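Oxidoreductase, iron/ascorbate family (Shewanella oneidensis, PDB 3ON7) probably acts as an iron(II)-dependent 2-oxoglutarate oxygenase, with predicted ethylene-forming activity and coupled oxidation of L-arginine. Local coordinates at residues L218-D223 with V259-Y264; W123-S128 with P139-I144; E46-F51 with I154-P159. All blocks are in the same frame, centred on the assembly; numbering follows the deposited sequence. Where two conformers were deposited one is given.

Contact 1 of 3, residues L218-D223 with V259-Y264; sequences LQEASD and VLSERY
The backbones come together at A221 and L260, whose CA atoms lie 4.6 Å apart, close enough for A221 CA to point its hydrogen almost straight at L260 O (CA to O 3.2 Å, 166° at the hydrogen). Alanine suits this place: its lone methyl leaves room for the L260 carbonyl to come close. A water lies 2.8 Å from both A221 O and L260 O and can link them, though more acceptors surround it than it has protons. L260 CB lies 4.0 Å from E220 CG, the two side chains crossing at about a right angle.

E220 carries the polar half. Its chain leaves the helix with CG anti to the backbone N and then bends at chi2 (66°), which brings the carboxylate over to the loop. S261 OG donates to the anti lone pair of E220 OE2 over 2.7 Å. Serine suits this position because its hydroxyl works in both directions: S261 OG also accepts from R263 N at 3.0 Å, closing an ST turn, and from Y264 N, forming an ST motif. E220 OE2 further lies in the plane of the Y264 ring, at its edge, 3.4 Å from Y264 CD2, with the carboxylate nearly perpendicular to that ring. The partly positive ring hydrogens probably make this edge tolerable to a negative oxygen.

The helix ends here in a Schellman motif, with D223 at positive phi as the C-prime residue, and S222 OG turns back to L218 O at 2.7 Å. R263 NE forms a salt bridge with D85 of the second subunit.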
loop_
_atom_site.group_PDB
_atom_site.type_symbol
_atom_site.label_atom_id
_atom_site.label_comp_id
_atom_site.label_asym_id
_atom_site.label_seq_id
_atom_site.Cartn_x
_atom_site.Cartn_y
_atom_site.Cartn_z
ATOM N N LEU B 218 5.359 -5.708 22.709
ATOM C CA LEU B 218 5.312 -6.175 24.114
ATOM C C LEU B 218 6.089 -5.243 25.042
ATOM O O LEU B 218 5.719 -5.083 26.223
ATOM C CB LEU B 218 5.818 -7.637 24.261
ATOM C CG LEU B 218 5.654 -8.304 25.632
ATOM C CD1 LEU B 218 4.230 -8.162 26.167
ATOM C CD2 LEU B 218 6.039 -9.803 25.571
ATOM N N GLN B 219 7.153 -4.624 24.518
ATOM C CA GLN B 219 7.825 -3.560 25.256
ATOM C C GLN B 219 6.835 -2.450 25.565
ATOM O O GLN B 219 6.742 -1.984 26.714
ATOM C CB GLN B 219 9.034 -3.010 24.513
ATOM C CG GLN B 219 9.806 -1.972 25.319
ATOM C CD GLN B 219 11.065 -1.448 24.629
ATOM O OE1 GLN B 219 11.968 -2.199 24.295
ATOM N NE2 GLN B 219 11.143 -0.137 24.472
ATOM N N GLU B 220 6.084 -2.036 24.547
ATOM C CA GLU B 220 5.075 -0.996 24.712
ATOM C C GLU B 220 3.972 -1.441 25.665
ATOM O O GLU B 220 3.556 -0.662 26.511
ATOM C CB GLU B 220 4.463 -0.629 23.358
ATOM C CG GLU B 220 3.381 0.443 23.416
ATOM C CD GLU B 220 3.894 1.809 23.851
ATOM O OE1 GLU B 220 5.118 2.084 23.798
ATOM O OE2 GLU B 220 3.057 2.627 24.230
ATOM N N ALA B 221 3.495 -2.687 25.526
ATOM C CA ALA B 221 2.402 -3.173 26.370
ATOM C C ALA B 221 2.788 -3.264 27.843
ATOM O O ALA B 221 1.939 -3.095 28.716
ATOM C CB ALA B 221 1.886 -4.511 25.885
ATOM N N SER B 222 4.066 -3.501 28.108
ATOM C CA SER B 222 4.571 -3.710 29.458
ATOM C C SER B 222 5.329 -2.498 29.971
ATOM O O SER B 222 6.061 -2.602 30.956
ATOM C CB SER B 222 5.517 -4.908 29.466
ATOM O OG SER B 222 6.678 -4.607 28.717
ATOM N N ASP B 223 5.145 -1.353 29.315
ATOM C CA ASP B 223 5.797 -0.110 29.705
ATOM C C ASP B 223 7.295 -0.274 29.954
ATOM O O ASP B 223 7.814 0.190 30.963
ATOM C CB ASP B 223 5.122 0.490 30.951
ATOM C CG ASP B 223 5.503 1.955 31.178
ATOM O OD1 ASP B 223 5.586 2.714 30.179
ATOM O OD2 ASP B 223 5.717 2.342 32.350
ATOM N N VAL B 259 -5.375 -3.025 22.119
ATOM C CA VAL B 259 -4.831 -1.833 22.745
ATOM C C VAL B 259 -3.555 -2.233 23.450
ATOM O O VAL B 259 -3.556 -3.196 24.204
ATOM C CB VAL B 259 -5.816 -1.224 23.769
ATOM C CG1 VAL B 259 -5.171 -0.060 24.504
ATOM C CG2 VAL B 259 -7.104 -0.786 23.076
ATOM N N LEU B 260 -2.461 -1.523 23.179
ATOM C CA LEU B 260 -1.165 -1.836 23.781
ATOM C C LEU B 260 -0.900 -0.994 25.016
ATOM O O LEU B 260 -0.238 -1.438 25.939
ATOM C CB LEU B 260 -0.046 -1.599 22.781
ATOM C CG LEU B 260 0.003 -2.526 21.570
ATOM C CD1 LEU B 260 0.956 -1.953 20.509
ATOM C CD2 LEU B 260 0.406 -3.949 21.977
ATOM N N SER B 261 -1.415 0.231 25.001
ATOM C CA SER B 261 -1.151 1.224 26.015
ATOM C C SER B 261 -2.161 2.355 25.827
ATOM O O SER B 261 -3.042 2.272 24.951
ATOM C CB SER B 261 0.266 1.790 25.872
ATOM O OG SER B 261 0.356 2.665 24.740
ATOM N N GLU B 262 -2.016 3.408 26.634
ATOM C CA GLU B 262 -2.835 4.601 26.516
ATOM C C GLU B 262 -2.591 5.315 25.187
ATOM O O GLU B 262 -3.427 6.122 24.777
ATOM C CB GLU B 262 -2.570 5.595 27.677
ATOM C CG GLU B 262 -2.948 5.074 29.082
ATOM C CD GLU B 262 -3.576 6.128 30.015
ATOM O OE1 GLU B 262 -3.337 7.352 29.837
ATOM O OE2 GLU B 262 -4.315 5.705 30.938
ATOM N N ARG B 263 -1.459 5.023 24.540
ATOM C CA ARG B 263 -0.998 5.752 23.349
ATOM C C ARG B 263 -1.223 5.031 22.027
ATOM O O ARG B 263 -1.407 5.684 21.004
ATOM C CB ARG B 263 0.498 6.075 23.460
ATOM C CG ARG B 263 0.864 7.089 24.542
ATOM C CD ARG B 263 2.398 7.220 24.711
ATOM N NE ARG B 263 3.087 7.526 23.446
ATOM C CZ ARG B 263 4.389 7.815 23.328
ATOM N NH1 ARG B 263 5.183 7.857 24.404
ATOM N NH2 ARG B 263 4.903 8.075 22.121
ATOM N N TYR B 264 -1.202 3.700 22.046
ATOM C CA TYR B 264 -1.301 2.922 20.827
ATOM C C TYR B 264 -2.156 1.662 20.890
ATOM O O TYR B 264 -2.169 0.943 21.881
ATOM C CB TYR B 264 0.096 2.441 20.409
ATOM C CG TYR B 264 1.165 3.494 20.209
ATOM C CD1 TYR B 264 1.260 4.197 19.011
ATOM C CD2 TYR B 264 2.134 3.723 21.180
ATOM C CE1 TYR B 264 2.282 5.128 18.808
ATOM C CE2 TYR B 264 3.154 4.632 20.985
ATOM C CZ TYR B 264 3.225 5.338 19.797
ATOM O OH TYR B 264 4.222 6.267 19.604
HETATM O O HOH W 1 0.357 -0.822 28.619
#

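Contact 2 of 3, residues W123-S128 with P139-I144; sequences WIETYS and PLPEMI
The flat group that matters is the carboxylate of E125, which reaches the start of the segment P139-I144. L140 N approaches E125 OE1 from the syn side, 33° out of the carboxylate plane, and bonds to it over 3.0 Å at a fairly straight 155°. P139 CA lies on the same side of that plane but closer to it, 3.5 Å from E125 OE1, whereas P141 CD, 3.7 Å from the same oxygen, lies slightly to the opposite side. The two prolines flank L140 in sequence.

A glutamate has the length for this reach: its CG is anti to the backbone N (chi1 -166°) and the chain stays extended beyond it. The bond joins the C-terminal end of the long helix 103-126 to the beginning of the short, weakly bonded helix 140-144, after the intervening chain has folded back. Proline suits position P141 because a first helical turn asks for no amide hydrogen there, and the negative carboxylate is likely to be favoured beside this helix start.

Next to the polar bond the packing is apolar. I124 CG2 meets L140 CD1 at 3.7 Å, the two branched chains crossing at about a right angle; L121 of the long helix also packs on the leucine. One turn on, S128 OG donates to I124 O at 2.7 Å as the chain leaves the helix.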
loop_
_atom_site.group_PDB
_atom_site.type_symbol
_atom_site.label_atom_id
_atom_site.label_comp_id
_atom_site.label_asym_id
_atom_site.label_seq_id
_atom_site.Cartn_x
_atom_site.Cartn_y
_atom_site.Cartn_z
ATOM N N TRP B 123 3.345 -17.767 30.752
ATOM C CA TRP B 123 4.473 -17.671 31.681
ATOM C C TRP B 123 4.861 -16.224 31.925
ATOM O O TRP B 123 5.074 -15.814 33.061
ATOM C CB TRP B 123 5.694 -18.429 31.162
ATOM C CG TRP B 123 5.609 -19.924 31.231
ATOM C CD1 TRP B 123 4.547 -20.688 31.631
ATOM C CD2 TRP B 123 6.623 -20.828 30.829
ATOM N NE1 TRP B 123 4.859 -22.025 31.528
ATOM C CE2 TRP B 123 6.125 -22.136 31.024
ATOM C CE3 TRP B 123 7.922 -20.659 30.334
ATOM C CZ2 TRP B 123 6.884 -23.274 30.743
ATOM C CZ3 TRP B 123 8.677 -21.791 30.044
ATOM C CH2 TRP B 123 8.158 -23.083 30.257
ATOM N N ILE B 124 4.936 -15.448 30.853
ATOM C CA ILE B 124 5.318 -14.040 30.951
ATOM C C ILE B 124 4.321 -13.271 31.808
ATOM O O ILE B 124 4.715 -12.461 32.652
ATOM C CB ILE B 124 5.467 -13.403 29.558
ATOM C CG1 ILE B 124 6.712 -13.969 28.846
ATOM C CG2 ILE B 124 5.559 -11.889 29.665
ATOM C CD1 ILE B 124 6.714 -13.717 27.336
ATOM N N GLU B 125 3.034 -13.546 31.617
ATOM C CA GLU B 125 1.996 -12.871 32.394
ATOM C C GLU B 125 2.068 -13.297 33.855
ATOM O O GLU B 125 2.109 -12.447 34.742
ATOM C CB GLU B 125 0.612 -13.147 31.815
ATOM C CG GLU B 125 -0.479 -12.206 32.378
ATOM C CD GLU B 125 -1.770 -12.207 31.570
ATOM O OE1 GLU B 125 -1.761 -12.674 30.414
ATOM O OE2 GLU B 125 -2.798 -11.725 32.101
ATOM N N THR B 126 2.123 -14.608 34.098
ATOM C CA THR B 126 2.142 -15.160 35.452
ATOM C C THR B 126 3.243 -14.518 36.302
ATOM O O THR B 126 2.975 -14.088 37.417
ATOM C CB THR B 126 2.328 -16.711 35.441
ATOM O OG1 THR B 126 1.118 -17.356 34.990
ATOM C CG2 THR B 126 2.744 -17.247 36.852
ATOM N N TYR B 127 4.461 -14.438 35.765
ATOM C CA TYR B 127 5.598 -13.848 36.480
ATOM C C TYR B 127 5.818 -12.341 36.271
ATOM O O TYR B 127 6.818 -11.792 36.737
ATOM C CB TYR B 127 6.871 -14.628 36.149
ATOM C CG TYR B 127 6.836 -16.038 36.713
ATOM C CD1 TYR B 127 7.060 -16.270 38.070
ATOM C CD2 TYR B 127 6.548 -17.135 35.898
ATOM C CE1 TYR B 127 7.007 -17.549 38.602
ATOM C CE2 TYR B 127 6.498 -18.435 36.423
ATOM C CZ TYR B 127 6.731 -18.628 37.776
ATOM O OH TYR B 127 6.688 -19.899 38.318
ATOM N N SER B 128 4.897 -11.655 35.601
ATOM C CA SER B 128 4.923 -10.189 35.608
ATOM C C SER B 128 4.495 -9.710 36.997
ATOM O O SER B 128 3.645 -10.344 37.625
ATOM C CB SER B 128 3.952 -9.609 34.581
ATOM O OG SER B 128 4.328 -9.891 33.246
ATOM N N PRO B 139 -5.596 -10.671 28.200
ATOM C CA PRO B 139 -4.503 -11.610 28.477
ATOM C C PRO B 139 -3.568 -11.798 27.278
ATOM O O PRO B 139 -4.033 -11.911 26.146
ATOM C CB PRO B 139 -5.236 -12.909 28.819
ATOM C CG PRO B 139 -6.543 -12.458 29.378
ATOM C CD PRO B 139 -6.904 -11.213 28.611
ATOM N N LEU B 140 -2.265 -11.845 27.537
ATOM C CA LEU B 140 -1.255 -11.886 26.466
ATOM C C LEU B 140 -1.542 -12.985 25.434
ATOM O O LEU B 140 -1.411 -12.760 24.240
ATOM C CB LEU B 140 0.169 -12.056 27.040
ATOM C CG LEU B 140 0.731 -10.961 27.965
ATOM C CD1 LEU B 140 2.171 -11.252 28.325
ATOM C CD2 LEU B 140 0.628 -9.587 27.318
ATOM N N PRO B 141 -1.941 -14.179 25.890
ATOM C CA PRO B 141 -2.200 -15.242 24.934
ATOM C C PRO B 141 -3.343 -14.954 23.969
ATOM O O PRO B 141 -3.319 -15.444 22.847
ATOM C CB PRO B 141 -2.567 -16.421 25.823
ATOM C CG PRO B 141 -1.886 -16.153 27.092
ATOM C CD PRO B 141 -1.982 -14.678 27.276
ATOM N N GLU B 142 -4.328 -14.179 24.423
ATOM C CA GLU B 142 -5.494 -13.837 23.624
ATOM C C GLU B 142 -5.141 -12.885 22.503
ATOM O O GLU B 142 -5.860 -12.843 21.509
ATOM C CB GLU B 142 -6.602 -13.208 24.479
ATOM C CG GLU B 142 -7.529 -14.198 25.126
ATOM C CD GLU B 142 -8.620 -13.515 25.943
ATOM O OE1 GLU B 142 -9.222 -12.516 25.452
ATOM O OE2 GLU B 142 -8.857 -13.990 27.081
HETATM N N MSE B 143 -4.040 -12.137 22.667
HETATM C CA MSE B 143 -3.564 -11.188 21.650
HETATM C C MSE B 143 -3.163 -11.873 20.355
HETATM O O MSE B 143 -3.257 -11.262 19.304
HETATM C CB MSE B 143 -2.358 -10.364 22.168
HETATM C CG MSE B 143 -2.682 -9.437 23.322
HETATM SE SE MSE B 143 -1.199 -8.364 23.933
HETATM C CE MSE B 143 -2.171 -7.221 25.179
ATOM N N ILE B 144 -2.702 -13.125 20.430
ATOM C CA ILE B 144 -2.196 -13.846 19.250
ATOM C C ILE B 144 -3.077 -15.022 18.796
ATOM O O ILE B 144 -2.813 -15.649 17.755
ATOM C CB ILE B 144 -0.758 -14.384 19.473
ATOM C CG1 ILE B 144 -0.706 -15.474 20.548
ATOM C CG2 ILE B 144 0.211 -13.253 19.826
ATOM C CD1 ILE B 144 0.471 -16.466 20.326
#

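Contact 3 of 3, residues E46-F51 with I154-P159; sequences EWQAFF and ILHYPP
F51 rests on H156 and I154 from its CB to the tip of its ring. Its CB lies 3.5 Å from H156 ND1, where the side chain sets out from the helix with CG anti to the carbonyl carbon (chi1 -68°). CG and CD2 then pass over H156 CB, which stands above the ring centre in a CH-pi contact, 3.7 Å from the F51 centroid. The far edge reaches I154: F51 CE2 touches I154 CG2 in the ring plane at 3.9 Å, and CZ approaches the isoleucine's carbonyl oxygen. F50 CD2 lies over the opposite face, so the phenylalanine is sandwiched. The imidazole is tilted only 20° from this ring, yet it is slid so far along that the two barely overlap, and the histidine's CB, rather than its ring, fills the face.

I154 also packs on W47. I154 CD1 sits over the centre of the six-membered ring, 3.4 Å from the W47 centroid and nearly along the normal; its nearest ring atom is W47 CE2. A broad indole suits a methyl group arriving head-on, and Y90 meets the same tryptophan edge-to-face. With W47 replaced by an alanine, the I154 methyl is likely to lose its aromatic bed and a gap to open between helix and strand.

The polar ends are handled from neighbouring elements. H156 ND1 is hydrogen-bonded to E88 and its NE2 to S244, so this buried imidazole is held at both nitrogens; Q48 crosses it, its amide plane steeply turned to the ring.

Residues 46-51 cross strand residues 154-157 at -60°, laying W47 and F51 on the sheet between strands 88-92 and 245-252. Such packing, an N-terminal helix against the major sheet of the double-stranded beta-helix (jelly-roll) core, is characteristic of iron- and 2-oxoglutarate-dependent oxygenases.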
loop_
_atom_site.group_PDB
_atom_site.type_symbol
_atom_site.label_atom_id
_atom_site.label_comp_id
_atom_site.label_asym_id
_atom_site.label_seq_id
_atom_site.Cartn_x
_atom_site.Cartn_y
_atom_site.Cartn_z
ATOM N N GLU B 46 12.769 -30.596 3.608
ATOM C CA GLU B 46 11.924 -30.435 2.431
ATOM C C GLU B 46 11.870 -28.994 1.919
ATOM O O GLU B 46 11.618 -28.770 0.731
ATOM C CB GLU B 46 10.531 -31.063 2.612
ATOM C CG GLU B 46 9.684 -30.542 3.747
ATOM C CD GLU B 46 8.439 -31.392 3.995
ATOM O OE1 GLU B 46 8.330 -32.497 3.416
ATOM O OE2 GLU B 46 7.559 -30.943 4.766
ATOM N N TRP B 47 12.151 -28.023 2.786
ATOM C CA TRP B 47 12.209 -26.635 2.342
ATOM C C TRP B 47 13.531 -26.346 1.667
ATOM O O TRP B 47 13.580 -25.630 0.668
ATOM C CB TRP B 47 11.932 -25.670 3.499
ATOM C CG TRP B 47 10.475 -25.576 3.719
ATOM C CD1 TRP B 47 9.717 -26.349 4.531
ATOM C CD2 TRP B 47 9.577 -24.684 3.067
ATOM N NE1 TRP B 47 8.400 -25.989 4.442
ATOM C CE2 TRP B 47 8.291 -24.957 3.553
ATOM C CE3 TRP B 47 9.737 -23.673 2.130
ATOM C CZ2 TRP B 47 7.179 -24.250 3.139
ATOM C CZ3 TRP B 47 8.622 -22.981 1.712
ATOM C CH2 TRP B 47 7.366 -23.270 2.215
ATOM N N GLN B 48 14.606 -26.916 2.182
ATOM C CA GLN B 48 15.868 -26.884 1.451
ATOM C C GLN B 48 15.673 -27.396 0.022
ATOM O O GLN B 48 16.120 -26.780 -0.954
ATOM C CB GLN B 48 16.935 -27.710 2.158
ATOM C CG GLN B 48 18.307 -27.625 1.508
ATOM C CD GLN B 48 18.853 -26.212 1.483
ATOM O OE1 GLN B 48 19.323 -25.708 2.488
ATOM N NE2 GLN B 48 18.787 -25.569 0.326
ATOM N N ALA B 49 15.000 -28.526 -0.087
ATOM C CA ALA B 49 14.621 -29.093 -1.389
ATOM C C ALA B 49 13.821 -28.111 -2.250
ATOM O O ALA B 49 14.103 -27.920 -3.430
ATOM C CB ALA B 49 13.826 -30.387 -1.177
ATOM N N PHE B 50 12.821 -27.499 -1.651
ATOM C CA PHE B 50 12.012 -26.486 -2.341
ATOM C C PHE B 50 12.863 -25.391 -2.957
ATOM O O PHE B 50 12.677 -25.062 -4.115
ATOM C CB PHE B 50 11.004 -25.867 -1.373
ATOM C CG PHE B 50 10.281 -24.684 -1.927
ATOM C CD1 PHE B 50 9.216 -24.853 -2.787
ATOM C CD2 PHE B 50 10.672 -23.398 -1.593
ATOM C CE1 PHE B 50 8.548 -23.766 -3.303
ATOM C CE2 PHE B 50 10.013 -22.301 -2.111
ATOM C CZ PHE B 50 8.959 -22.482 -2.969
ATOM N N PHE B 51 13.792 -24.834 -2.183
ATOM C CA PHE B 51 14.646 -23.728 -2.663
ATOM C C PHE B 51 15.698 -24.188 -3.653
ATOM O O PHE B 51 16.211 -23.376 -4.427
ATOM C CB PHE B 51 15.365 -23.035 -1.506
ATOM C CG PHE B 51 14.457 -22.277 -0.594
ATOM C CD1 PHE B 51 13.816 -21.147 -1.029
ATOM C CD2 PHE B 51 14.251 -22.698 0.700
ATOM C CE1 PHE B 51 12.998 -20.438 -0.183
ATOM C CE2 PHE B 51 13.409 -22.011 1.537
ATOM C CZ PHE B 51 12.781 -20.885 1.098
ATOM N N ILE B 154 10.291 -18.338 6.167
ATOM C CA ILE B 154 11.297 -19.376 5.952
ATOM C C ILE B 154 12.421 -18.759 5.137
ATOM O O ILE B 154 12.222 -18.426 3.971
ATOM C CB ILE B 154 10.675 -20.595 5.255
ATOM C CG1 ILE B 154 9.462 -21.047 6.065
ATOM C CG2 ILE B 154 11.723 -21.764 5.064
ATOM C CD1 ILE B 154 8.803 -22.305 5.614
ATOM N N LEU B 155 13.589 -18.581 5.778
ATOM C CA LEU B 155 14.732 -17.907 5.162
ATOM C C LEU B 155 15.728 -18.914 4.611
ATOM O O LEU B 155 16.014 -19.926 5.258
ATOM C CB LEU B 155 15.439 -17.019 6.192
ATOM C CG LEU B 155 14.782 -15.656 6.408
ATOM C CD1 LEU B 155 15.404 -14.623 5.505
ATOM C CD2 LEU B 155 13.277 -15.728 6.160
ATOM N N HIS B 156 16.256 -18.634 3.413
ATOM C CA HIS B 156 17.308 -19.447 2.821
ATOM C C HIS B 156 18.452 -18.583 2.303
ATOM O O HIS B 156 18.257 -17.784 1.403
ATOM C CB HIS B 156 16.794 -20.319 1.688
ATOM C CG HIS B 156 17.881 -21.088 0.989
ATOM N ND1 HIS B 156 18.064 -21.053 -0.378
ATOM C CD2 HIS B 156 18.849 -21.901 1.476
ATOM C CE1 HIS B 156 19.092 -21.824 -0.701
ATOM N NE2 HIS B 156 19.584 -22.349 0.408
ATOM N N TYR B 157 19.630 -18.748 2.907
ATOM C CA TYR B 157 20.854 -18.171 2.415
ATOM C C TYR B 157 21.545 -19.181 1.544
ATOM O O TYR B 157 22.079 -20.157 2.059
ATOM C CB TYR B 157 21.780 -17.817 3.567
ATOM C CG TYR B 157 21.226 -16.762 4.476
ATOM C CD1 TYR B 157 20.386 -17.097 5.540
ATOM C CD2 TYR B 157 21.546 -15.427 4.276
ATOM C CE1 TYR B 157 19.885 -16.123 6.377
ATOM C CE2 TYR B 157 21.040 -14.445 5.103
ATOM C CZ TYR B 157 20.212 -14.795 6.147
ATOM O OH TYR B 157 19.741 -13.810 6.960
ATOM N N PRO B 158 21.564 -18.952 0.224
ATOM C CA PRO B 158 22.237 -19.910 -0.662
ATOM C C PRO B 158 23.765 -19.943 -0.534
ATOM O O PRO B 158 24.378 -18.961 -0.097
ATOM C CB PRO B 158 21.854 -19.428 -2.078
ATOM C CG PRO B 158 20.668 -18.522 -1.890
ATOM C CD PRO B 158 20.868 -17.894 -0.534
ATOM N N PRO B 159 24.384 -21.063 -0.946
ATOM C CA PRO B 159 25.827 -21.156 -0.961
ATOM C C PRO B 159 26.445 -20.081 -1.820
ATOM O O PRO B 159 25.864 -19.696 -2.815
ATOM C CB PRO B 159 26.108 -22.519 -1.619
ATOM C CG PRO B 159 24.823 -23.206 -1.746
ATOM C CD PRO B 159 23.732 -22.222 -1.583
#

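Contact 3 is the buried one, a helix laid on the main sheet by aromatic and methyl packing, its imidazole satisfied from neighbouring strand and loop residues. Contacts 1 and 2 lie on the other side of the chain's centre, only partly buried, and each relies on a glutamate reaching from near a helix end: to a serine hydroxyl in contact 1, to a backbone N-H in contact 2. These two are neighbours, with L218 CD1 packed 4.0 Å from L140 CD2. No helix or strand is shared between contacts. Contact 3 stands about 17 Å from contact 2 between nearest atoms, yet helix 140-144 is followed in the chain by strand 151-157. Contact 1 alone borders another subunit.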